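Side-chain contacts in OBCA, Oxalate Biosynthetic Component A (Burkholderia glumae, PDB 4NNB), which is of unknown function but pairs an N-terminal domain with a TIM-barrel-type region and carries a bound magnesium ion: residues Glu348-Asn351 with His352-Asp356; Arg365-Arg368 with Thr369-Val373; Val393-Ser397 with Leu398-Val402. All coordinates share one frame; numbering follows the deposited sequence.

Interaction 1: Glu348-Asn351 with His352-Asp356; sequences EVFN and HAIVD. With OAA (oxaloacetate ion), chain C.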
loop_
_atom_site.group_PDB
_atom_site.type_symbol
_atom_site.label_atom_id
_atom_site.label_comp_id
_atom_site.label_asym_id
_atom_site.label_seq_id
_atom_site.Cartn_x
_atom_site.Cartn_y
_atom_site.Cartn_z
ATOM N N GLU A 348 5.532 8.610 13.197
ATOM C CA GLU A 348 5.789 7.448 12.346
ATOM C C GLU A 348 7.134 6.885 12.754
ATOM O O GLU A 348 8.174 7.451 12.405
ATOM C CB GLU A 348 5.867 7.830 10.862
ATOM C CG GLU A 348 4.693 8.592 10.312
ATOM C CD GLU A 348 3.410 7.794 10.353
ATOM O OE1 GLU A 348 3.091 7.078 9.370
ATOM O OE2 GLU A 348 2.708 7.911 11.365
ATOM N N VAL A 349 7.123 5.788 13.499
ATOM C CA VAL A 349 8.371 5.210 13.989
ATOM C C VAL A 349 9.002 4.296 12.924
ATOM O O VAL A 349 8.782 3.074 12.906
ATOM C CB VAL A 349 8.166 4.452 15.310
ATOM C CG1 VAL A 349 9.515 4.022 15.877
ATOM C CG2 VAL A 349 7.428 5.327 16.328
ATOM N N PHE A 350 9.783 4.897 12.038
ATOM C CA PHE A 350 10.423 4.161 10.947
ATOM C C PHE A 350 11.684 3.429 11.399
ATOM O O PHE A 350 12.068 2.425 10.802
ATOM C CB PHE A 350 10.817 5.115 9.806
ATOM C CG PHE A 350 9.672 5.513 8.901
ATOM C CD1 PHE A 350 9.039 6.748 9.051
ATOM C CD2 PHE A 350 9.242 4.655 7.891
ATOM C CE1 PHE A 350 7.990 7.123 8.204
ATOM C CE2 PHE A 350 8.193 5.012 7.042
ATOM C CZ PHE A 350 7.564 6.238 7.190
ATOM N N ASN A 351 12.352 3.946 12.429
ATOM C CA ASN A 351 13.710 3.489 12.744
ATOM C C ASN A 351 14.092 3.788 14.186
ATOM O O ASN A 351 13.361 4.493 14.886
ATOM C CB ASN A 351 14.721 4.110 11.760
ATOM C CG ASN A 351 14.641 5.640 11.718
ATOM O OD1 ASN A 351 14.439 6.288 12.741
ATOM N ND2 ASN A 351 14.777 6.210 10.529
ATOM N N HIS A 352 15.232 3.271 14.635
ATOM C CA HIS A 352 15.648 3.495 16.018
ATOM C C HIS A 352 16.024 4.955 16.285
ATOM O O HIS A 352 15.834 5.457 17.395
ATOM C CB HIS A 352 16.789 2.550 16.424
ATOM C CG HIS A 352 16.352 1.129 16.588
ATOM N ND1 HIS A 352 15.621 0.699 17.677
ATOM C CD2 HIS A 352 16.513 0.046 15.788
ATOM C CE1 HIS A 352 15.366 -0.593 17.549
ATOM N NE2 HIS A 352 15.888 -1.011 16.409
ATOM N N ALA A 353 16.558 5.629 15.275
ATOM C CA ALA A 353 16.869 7.049 15.415
ATOM C C ALA A 353 15.615 7.810 15.847
ATOM O O ALA A 353 15.672 8.676 16.728
ATOM C CB ALA A 353 17.410 7.606 14.111
ATOM N N ILE A 354 14.474 7.466 15.249
ATOM C CA ILE A 354 13.216 8.116 15.636
ATOM C C ILE A 354 12.847 7.834 17.090
ATOM O O ILE A 354 12.425 8.747 17.817
ATOM C CB ILE A 354 12.070 7.795 14.649
ATOM C CG1 ILE A 354 12.238 8.669 13.401
ATOM C CG2 ILE A 354 10.701 8.022 15.291
ATOM C CD1 ILE A 354 11.485 8.186 12.157
ATOM N N VAL A 355 13.021 6.591 17.530
ATOM C CA VAL A 355 12.774 6.259 18.937
ATOM C C VAL A 355 13.673 7.084 19.879
ATOM O O VAL A 355 13.188 7.687 20.846
ATOM C CB VAL A 355 12.973 4.756 19.227
ATOM C CG1 VAL A 355 12.621 4.454 20.695
ATOM C CG2 VAL A 355 12.108 3.905 18.285
ATOM N N ASP A 356 14.969 7.110 19.581
ATOM C CA ASP A 356 15.920 7.899 20.363
ATOM C C ASP A 356 15.516 9.365 20.428
ATOM O O ASP A 356 15.507 9.974 21.494
ATOM C CB ASP A 356 17.308 7.815 19.743
ATOM C CG ASP A 356 17.905 6.432 19.830
ATOM O OD1 ASP A 356 17.423 5.614 20.640
ATOM O OD2 ASP A 356 18.867 6.170 19.083
HETATM O O1 OAA C . 4.327 10.111 7.027
HETATM O O2 OAA C . 2.805 9.022 5.745
HETATM O O4 OAA C . 6.070 5.857 3.142
HETATM O O5 OAA C . 7.049 7.892 3.574
HETATM O O3 OAA C . 3.672 7.117 4.020
HETATM C C1 OAA C . 4.031 9.171 6.166
HETATM C C2 OAA C . 5.142 8.267 5.678
HETATM C C3 OAA C . 4.854 7.476 4.421
HETATM C C4 OAA C . 6.050 7.059 3.662
#

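Interaction 2: Arg365-Arg368 with Thr369-Val373; sequences RLLR and TGKPV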
loop_
_atom_site.group_PDB
_atom_site.type_symbol
_atom_site.label_atom_id
_atom_site.label_comp_id
_atom_site.label_asym_id
_atom_site.label_seq_id
_atom_site.Cartn_x
_atom_site.Cartn_y
_atom_site.Cartn_z
ATOM N N ARG A 365 8.195 18.642 23.246
ATOM C CA ARG A 365 7.369 19.135 22.137
ATOM C C ARG A 365 6.199 18.189 21.860
ATOM O O ARG A 365 5.086 18.634 21.582
ATOM C CB ARG A 365 8.208 19.341 20.859
ATOM C CG ARG A 365 8.933 20.709 20.779
ATOM C CD ARG A 365 9.907 20.727 19.608
ATOM N NE ARG A 365 10.462 22.060 19.319
ATOM C CZ ARG A 365 11.540 22.568 19.914
ATOM N NH1 ARG A 365 12.189 21.877 20.850
ATOM N NH2 ARG A 365 11.976 23.770 19.573
ATOM N N LEU A 366 6.457 16.889 21.945
ATOM C CA LEU A 366 5.403 15.887 21.763
ATOM C C LEU A 366 4.382 15.962 22.891
ATOM O O LEU A 366 3.187 15.737 22.683
ATOM C CB LEU A 366 6.011 14.483 21.675
ATOM C CG LEU A 366 6.608 14.150 20.302
ATOM C CD1 LEU A 366 7.535 12.965 20.405
ATOM C CD2 LEU A 366 5.497 13.895 19.286
ATOM N N LEU A 367 4.843 16.289 24.091
ATOM C CA LEU A 367 3.907 16.420 25.205
ATOM C C LEU A 367 3.033 17.637 24.980
ATOM O O LEU A 367 1.828 17.605 25.226
ATOM C CB LEU A 367 4.635 16.520 26.545
ATOM C CG LEU A 367 5.335 15.248 27.019
ATOM C CD1 LEU A 367 6.006 15.494 28.366
ATOM C CD2 LEU A 367 4.359 14.090 27.107
ATOM N N ARG A 368 3.644 18.703 24.480
ATOM C CA ARG A 368 2.937 19.939 24.193
ATOM C C ARG A 368 1.833 19.813 23.145
ATOM O O ARG A 368 0.865 20.573 23.178
ATOM C CB ARG A 368 3.930 21.016 23.756
ATOM C CG ARG A 368 3.899 22.240 24.639
ATOM C CD ARG A 368 5.277 22.773 24.906
ATOM N NE ARG A 368 5.914 23.366 23.738
ATOM C CZ ARG A 368 7.236 23.378 23.557
ATOM N NH1 ARG A 368 8.030 22.814 24.464
ATOM N NH2 ARG A 368 7.772 23.937 22.476
ATOM N N THR A 369 1.979 18.881 22.204
ATOM C CA THR A 369 0.982 18.759 21.143
ATOM C C THR A 369 -0.211 17.911 21.571
ATOM O O THR A 369 -1.121 17.680 20.771
ATOM C CB THR A 369 1.572 18.235 19.801
ATOM O OG1 THR A 369 2.405 17.095 20.040
ATOM C CG2 THR A 369 2.383 19.319 19.098
ATOM N N GLY A 370 -0.188 17.432 22.819
ATOM C CA GLY A 370 -1.349 16.775 23.418
ATOM C C GLY A 370 -1.237 15.286 23.724
ATOM O O GLY A 370 -0.588 14.518 22.995
ATOM N N LYS A 371 -1.885 14.874 24.808
ATOM C CA LYS A 371 -1.888 13.483 25.233
ATOM C C LYS A 371 -3.233 12.850 24.902
ATOM O O LYS A 371 -4.247 13.542 24.864
ATOM C CB LYS A 371 -1.619 13.366 26.736
ATOM C CG LYS A 371 -0.260 13.890 27.193
ATOM C CD LYS A 371 -0.131 13.765 28.730
ATOM C CE LYS A 371 1.296 14.060 29.224
ATOM N NZ LYS A 371 2.012 12.868 29.827
ATOM N N PRO A 372 -3.246 11.540 24.626
ATOM C CA PRO A 372 -2.099 10.634 24.492
ATOM C C PRO A 372 -1.249 10.961 23.270
ATOM O O PRO A 372 -1.767 11.404 22.234
ATOM C CB PRO A 372 -2.760 9.261 24.300
ATOM C CG PRO A 372 -4.120 9.567 23.753
ATOM C CD PRO A 372 -4.526 10.832 24.446
ATOM N N VAL A 373 0.056 10.760 23.411
ATOM C CA VAL A 373 0.978 10.901 22.284
ATOM C C VAL A 373 0.817 9.657 21.406
ATOM O O VAL A 373 0.721 8.539 21.917
ATOM C CB VAL A 373 2.420 11.044 22.773
ATOM C CG1 VAL A 373 3.371 11.261 21.584
ATOM C CG2 VAL A 373 2.520 12.214 23.783
HETATM O O HOH W 1 1.493 14.894 21.010
#

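Interaction 3: Val393-Ser397 with Leu398-Val402; sequences VEDDS and LIARV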
loop_
_atom_site.group_PDB
_atom_site.type_symbol
_atom_site.label_atom_id
_atom_site.label_comp_id
_atom_site.label_asym_id
_atom_site.label_seq_id
_atom_site.Cartn_x
_atom_site.Cartn_y
_atom_site.Cartn_z
ATOM N N VAL A 393 26.284 3.665 5.621
ATOM C CA VAL A 393 24.996 3.313 6.210
ATOM C C VAL A 393 25.093 2.044 7.038
ATOM O O VAL A 393 25.922 1.181 6.771
ATOM C CB VAL A 393 23.896 3.154 5.138
ATOM C CG1 VAL A 393 23.595 4.501 4.476
ATOM C CG2 VAL A 393 24.313 2.110 4.088
ATOM N N GLU A 394 24.251 1.954 8.057
ATOM C CA GLU A 394 24.111 0.741 8.843
ATOM C C GLU A 394 22.628 0.503 9.054
ATOM O O GLU A 394 21.816 1.433 8.942
ATOM C CB GLU A 394 24.796 0.889 10.203
ATOM C CG GLU A 394 24.136 1.922 11.095
ATOM C CD GLU A 394 24.833 2.095 12.439
ATOM O OE1 GLU A 394 24.452 3.030 13.184
ATOM O OE2 GLU A 394 25.749 1.299 12.750
ATOM N N ASP A 395 22.284 -0.740 9.375
ATOM C CA ASP A 395 20.911 -1.106 9.688
ATOM C C ASP A 395 20.373 -0.300 10.872
ATOM O O ASP A 395 21.052 -0.128 11.887
ATOM C CB ASP A 395 20.815 -2.603 9.984
ATOM C CG ASP A 395 19.373 -3.079 10.101
ATOM O OD1 ASP A 395 18.472 -2.351 9.631
ATOM O OD2 ASP A 395 19.137 -4.175 10.658
ATOM N N ASP A 396 19.149 0.207 10.730
ATOM C CA ASP A 396 18.497 0.935 11.802
ATOM C C ASP A 396 17.017 0.539 11.858
ATOM O O ASP A 396 16.192 1.248 12.430
ATOM C CB ASP A 396 18.683 2.451 11.609
ATOM C CG ASP A 396 18.446 3.237 12.893
ATOM O OD1 ASP A 396 18.812 2.729 13.972
ATOM O OD2 ASP A 396 17.882 4.355 12.835
ATOM N N SER A 397 16.702 -0.611 11.260
ATOM C CA SER A 397 15.338 -1.138 11.226
ATOM C C SER A 397 14.830 -1.479 12.628
ATOM O O SER A 397 15.606 -1.896 13.487
ATOM C CB SER A 397 15.274 -2.398 10.347
ATOM O OG SER A 397 15.937 -2.217 9.109
ATOM N N LEU A 398 13.531 -1.316 12.858
ATOM C CA LEU A 398 12.950 -1.703 14.146
ATOM C C LEU A 398 13.139 -3.201 14.381
ATOM O O LEU A 398 13.564 -3.626 15.459
ATOM C CB LEU A 398 11.467 -1.363 14.206
ATOM C CG LEU A 398 11.052 0.101 14.097
ATOM C CD1 LEU A 398 9.567 0.189 14.416
ATOM C CD2 LEU A 398 11.876 0.966 15.033
ATOM N N ILE A 399 12.793 -3.992 13.370
ATOM C CA ILE A 399 13.120 -5.409 13.363
ATOM C C ILE A 399 14.403 -5.503 12.558
ATOM O O ILE A 399 14.402 -5.255 11.354
ATOM C CB ILE A 399 12.016 -6.254 12.689
ATOM C CG1 ILE A 399 10.670 -6.061 13.407
ATOM C CG2 ILE A 399 12.416 -7.730 12.667
ATOM C CD1 ILE A 399 9.479 -6.788 12.742
ATOM N N ALA A 400 15.506 -5.817 13.232
ATOM C CA ALA A 400 16.808 -5.918 12.573
ATOM C C ALA A 400 16.688 -6.726 11.288
ATOM O O ALA A 400 15.964 -7.726 11.252
ATOM C CB ALA A 400 17.827 -6.545 13.517
ATOM N N ARG A 401 17.364 -6.284 10.230
ATOM C CA ARG A 401 17.200 -6.920 8.930
ATOM C C ARG A 401 17.505 -8.416 8.989
ATOM O O ARG A 401 16.768 -9.214 8.417
ATOM C CB ARG A 401 18.044 -6.249 7.840
ATOM C CG ARG A 401 17.972 -7.002 6.502
ATOM C CD ARG A 401 18.529 -6.202 5.335
ATOM N NE ARG A 401 18.290 -6.887 4.064
ATOM C CZ ARG A 401 18.055 -6.270 2.907
ATOM N NH1 ARG A 401 17.840 -6.982 1.804
ATOM N NH2 ARG A 401 18.024 -4.942 2.848
ATOM N N VAL A 402 18.564 -8.792 9.704
ATOM C CA VAL A 402 18.914 -10.209 9.832
ATOM C C VAL A 402 17.787 -11.008 10.488
ATOM O O VAL A 402 17.503 -12.143 10.085
ATOM C CB VAL A 402 20.250 -10.429 10.580
ATOM C CG1 VAL A 402 21.401 -9.879 9.768
ATOM C CG2 VAL A 402 20.224 -9.783 11.952
HETATM O O HOH W 2 20.382 -6.567 10.593
#

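Interaction 1: Glu348-Asn351 with His352-Asp356
At Asn351 the chain turns from the end of strand 344-349 into helix 352-359, and the carbonyl O of Asn351 receives weak backbone bonds from the N-H groups of Ile354 and Val355 in the opening turn. The side chain of Asn351 doubles back over the same turn: its OD1 accepts from Ile354 N at 2.8 Å, the donor lying nearly in line with the C=O bond (168° at the oxygen). This is an N-cap, and it relies on chi1 of 55°, which sets CG between the backbone N and the carbonyl carbon. ND2 is held separately by the carbonyl of Ala315, so both ends of the buried amide are engaged and its rotation is fixed.

Strand, turn and helix here belong to the TIM-barrel region, at the strand end that faces the oxaloacetate ion. Ile354 crosses the Asn351 side chain at about a right angle, and its CD1 lies 3.4 Å from Glu348 O and 3.9 Å from Phe350 CB. Val349 CG1 meets Val355 CG2 at 3.5 Å.

Glu348, on the strand, and Phe350, just after it, lie beside the ligand. Phe350 presents its ring edge, CZ lying 3.5 Å from C2 of oxaloacetate, while Glu348 CG, anti to its own carbonyl carbon (chi1 -54°), comes to 3.6 Å from oxaloacetate O1.

Interaction 2: Arg365-Arg368 with Thr369-Val373
Backbone bonds between the last turn of helix 363-368 and the residues after it carry the polar part of this contact. Thr369 N is shared weakly between Arg365 O and Leu366 O, and Gly370 N then gives a firmer bond to Leu367 O (3.1 Å, 155° at the hydrogen), reaching that oxygen from well above its carbonyl plane. Gly370 is where the chain leaves helical geometry, with phi of 113°; at these backbone angles a CB would press on the carbonyl oxygen of Thr369. Arg365, within the helix, directs its guanidinium group to a salt bridge with Asp332.

A water bridges the turn. It donates to Leu366 O at 2.5 Å and to Gly370 O at 2.9 Å, and accepts from Thr369 OG1 at 2.6 Å, so three groups fix its position. With chi1 at 47°, Thr369 tucks OG1 in over the helix end, where it also lies 3.1 Å from Leu366 O.

Residues 369-373 link helix 363-368 to strand 373-378, an alpha-to-beta connection of the TIM-barrel region, and a cis peptide bond before Pro372 bends the chain just ahead of the strand.

The apolar part is made by Val373 and Leu367. Val373 points toward the helix and sets CG1 4.1 Å from Leu366 CD2, the two side chains crossing at about a right angle; Phe441 also packs on both. Leu367 reaches out with CD2, against which Lys371 lays CE at 3.7 Å, with NZ close behind at 3.8 Å.

Interaction 3: Val393-Ser397 with Leu398-Val402
Asp395 OD2 is gripped by two groups and links the end of strand 393-395 to the start of helix 401-413. It accepts from Arg401 N at 2.8 Å in an almost straight bond (175° at the hydrogen), met on its syn side and somewhat out of the carboxylate plane. A water donates to the same OD2 of Asp395 at 2.7 Å and in turn accepts from Val402 N at 3.0 Å, so the aspartate reaches two N-H groups of the first helical turn, one directly and one through solvent. A negative group here would probably be favoured by the helix dipole.

The other oxygen, OD1, is taken up by Ser397. The Ser397 hydroxyl donates to its syn lone pair, with OG 2.6 Å from Asp395 OD1, and Ser397 N comes to the same OD1 from above the carboxylate plane at 3.0 Å. The backbone bond closes an Asx turn just after the strand. Asp395 CG stands anti to the backbone N (chi1 -171°), which places OD1 by Ser397 and OD2 by Arg401 N. Ser397 CB packs 3.2 Å from Ile399 O.

Arg401 passes the carboxylate with its CB, 3.7 Å from Asp395 OD2. Its extended chain then carries the guanidinium group off to Glu405, in a salt bridge, and to Gln319.

Around the bend, Ser397 OG also bonds to Gln383 N, joining the turn to strand 383-386, the middle strand of the three-stranded antiparallel sheet in which 393-395 is an outer strand. Ala400, the N-cap residue, has its N-H bonded to Gln429, and Leu398 and Ile399 lie against Leu430, Gln429 and Leu430 both belonging to helix 416-440.

Along the chain the three contacts come in series. Interaction 1 leads from strand 344-349 into helix 352-359; helix 363-368 follows, and interaction 2 returns the chain to strand 373-378, which pairs in parallel with strand 344-349. Their centres are about 17 Å apart and they do not touch. Interaction 3, reached through the antiparallel strands 383-386 and 393-395, comes back to interaction 1, with centres about 11 Å apart: Asp396 probably accepts from Ala353 N through OD2 and from His352 N through its carbonyl. Interaction 3 thus touches the contact that supplies Glu348 and Phe350 to the oxaloacetate pocket, while the centres of interactions 2 and 3 are about 28 Å apart.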